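Local structure of oligopeptide ABC transporter, periplasmic oligopeptide-binding protein, putative (Thermotoga maritima MSB8, 5IPW) at residues Y202-M205 / E206-E209. The protein probably binds oligopeptides in the periplasm as the solute-binding component of an ABC-type peptide transporter. Numbering follows the deposited sequence.
Sequences YTPM and EEIE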
loop_
_atom_site.group_PDB
_atom_site.type_symbol
_atom_site.label_atom_id
_atom_site.label_comp_id
_atom_site.label_asym_id
_atom_site.label_seq_id
_atom_site.Cartn_x
_atom_site.Cartn_y
_atom_site.Cartn_z
ATOM N N TYR A 202 10.493 -13.658 31.146
ATOM C CA TYR A 202 9.523 -13.454 32.220
ATOM C C TYR A 202 9.110 -14.740 32.912
ATOM O O TYR A 202 8.531 -14.696 33.996
ATOM C CB TYR A 202 8.286 -12.727 31.676
ATOM C CG TYR A 202 8.634 -11.373 31.105
ATOM C CD1 TYR A 202 8.797 -10.265 31.934
ATOM C CD2 TYR A 202 8.850 -11.208 29.744
ATOM C CE1 TYR A 202 9.141 -9.028 31.421
ATOM C CE2 TYR A 202 9.195 -9.971 29.220
ATOM C CZ TYR A 202 9.340 -8.884 30.062
ATOM O OH TYR A 202 9.682 -7.657 29.545
ATOM N N THR A 203 9.418 -15.880 32.303
ATOM C CA THR A 203 9.001 -17.173 32.831
ATOM C C THR A 203 10.187 -18.123 32.891
ATOM O O THR A 203 10.998 -18.152 31.966
ATOM C CB THR A 203 7.917 -17.772 31.929
ATOM O OG1 THR A 203 6.870 -16.811 31.768
ATOM C CG2 THR A 203 7.344 -19.054 32.516
ATOM N N PRO A 204 10.306 -18.897 33.984
ATOM C CA PRO A 204 11.340 -19.932 34.019
ATOM C C PRO A 204 11.247 -20.875 32.818
ATOM O O PRO A 204 10.165 -21.374 32.502
ATOM C CB PRO A 204 11.054 -20.702 35.318
ATOM C CG PRO A 204 10.116 -19.866 36.119
ATOM C CD PRO A 204 9.664 -18.694 35.297
ATOM N N MET A 205 12.380 -21.120 32.173
ATOM C CA MET A 205 12.429 -21.987 31.002
ATOM C C MET A 205 11.831 -23.370 31.255
ATOM O O MET A 205 11.273 -23.970 30.342
ATOM C CB MET A 205 13.871 -22.126 30.507
ATOM C CG MET A 205 13.991 -22.751 29.127
ATOM S SD MET A 205 13.131 -21.815 27.847
ATOM C CE MET A 205 14.432 -20.696 27.333
ATOM N N GLU A 206 11.951 -23.877 32.479
ATOM C CA GLU A 206 11.363 -25.182 32.831
ATOM C C GLU A 206 9.841 -25.170 32.752
ATOM O O GLU A 206 9.228 -26.170 32.386
ATOM C CB GLU A 206 11.816 -25.692 34.216
ATOM C CG GLU A 206 11.890 -24.656 35.329
ATOM C CD GLU A 206 13.301 -24.118 35.536
ATOM O OE1 GLU A 206 13.540 -22.923 35.241
ATOM O OE2 GLU A 206 14.179 -24.896 35.981
ATOM N N GLU A 207 9.233 -24.043 33.105
ATOM C CA GLU A 207 7.782 -23.912 33.035
ATOM C C GLU A 207 7.324 -23.807 31.598
ATOM O O GLU A 207 6.261 -24.324 31.250
ATOM C CB GLU A 207 7.312 -22.697 33.830
ATOM C CG GLU A 207 7.516 -22.853 35.325
ATOM C CD GLU A 207 6.857 -24.112 35.863
ATOM O OE1 GLU A 207 5.608 -24.211 35.799
ATOM O OE2 GLU A 207 7.592 -25.008 36.339
ATOM N N ILE A 208 8.132 -23.142 30.775
ATOM C CA ILE A 208 7.854 -23.023 29.348
ATOM C C ILE A 208 7.919 -24.382 28.652
ATOM O O ILE A 208 7.050 -24.705 27.840
ATOM C CB ILE A 208 8.812 -22.028 28.659
ATOM C CG1 ILE A 208 8.516 -20.609 29.149
ATOM C CG2 ILE A 208 8.668 -22.093 27.140
ATOM C CD1 ILE A 208 9.495 -19.562 28.671
ATOM N N GLU A 209 8.935 -25.176 28.977
ATOM C CA GLU A 209 9.094 -26.504 28.372
ATOM C C GLU A 209 7.932 -27.440 28.682
ATOM O O GLU A 209 7.604 -28.302 27.872
ATOM C CB GLU A 209 10.438 -27.136 28.764
ATOM C CG GLU A 209 11.592 -26.652 27.888
ATOM C CD GLU A 209 12.969 -26.870 28.495
ATOM O OE1 GLU A 209 13.955 -26.400 27.885
ATOM O OE2 GLU A 209 13.076 -27.501 29.569
#
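Ile208 packs against Thr203 where the loop after helix 192-195 runs into the short helix 205-209, a surface element about 39 Å from the centre of the chain (centre to centre). CB of Ile208 lies against the backbone oxygens of the first turn, 3.6 Å from Met205 O. CG1 of Ile208, placed anti to the carbonyl carbon (chi1 -68°), passes Pro204 O and reaches the methyl of Thr203, with Ile208 CG1 to Thr203 CG2 at 3.9 Å. The chain runs on extended to CD1 of Ile208, which touches Thr203 CB and Thr203 O and stands 4.4 Å from Met205 SD in a loose apolar contact. The side chains of Ile208 and Met205 also both touch Pro200 and Trp220 of helix 220-227, so this face of the turn is turned toward the rest of the protein.

Pro204 occupies the N-cap position; it has no N-H to donate, and its carbonyl is the acceptor that starts the helix bonding. Pro204 O accepts a hydrogen bond from Ile208 N at 3.2 Å, in the carbonyl plane, and a weak, more bent one from Glu207 N. The next bond of the helix joins Glu209 N to Met205 O at 3.0 Å. On the outer side, the Pro204 ring runs alongside the start of the Glu207 side chain, Pro204 CG 4.0 Å from Glu207 CG. In Glu206, chi1 of 41° and a bend at chi2 (-97°) together fold the carboxylate back, bringing Glu206 OE1 to Pro204 CB.

Thr203 OG1 is hydrogen-bonded to Lys196 O, and the carboxylate of Glu207 forms a salt bridge with Lys210. The carboxylates of Glu206 and Glu207 lie near the N-terminal end, where the partial positive charge of the short helix may favour them slightly, whereas the apolar side chain of Ile208 is buried.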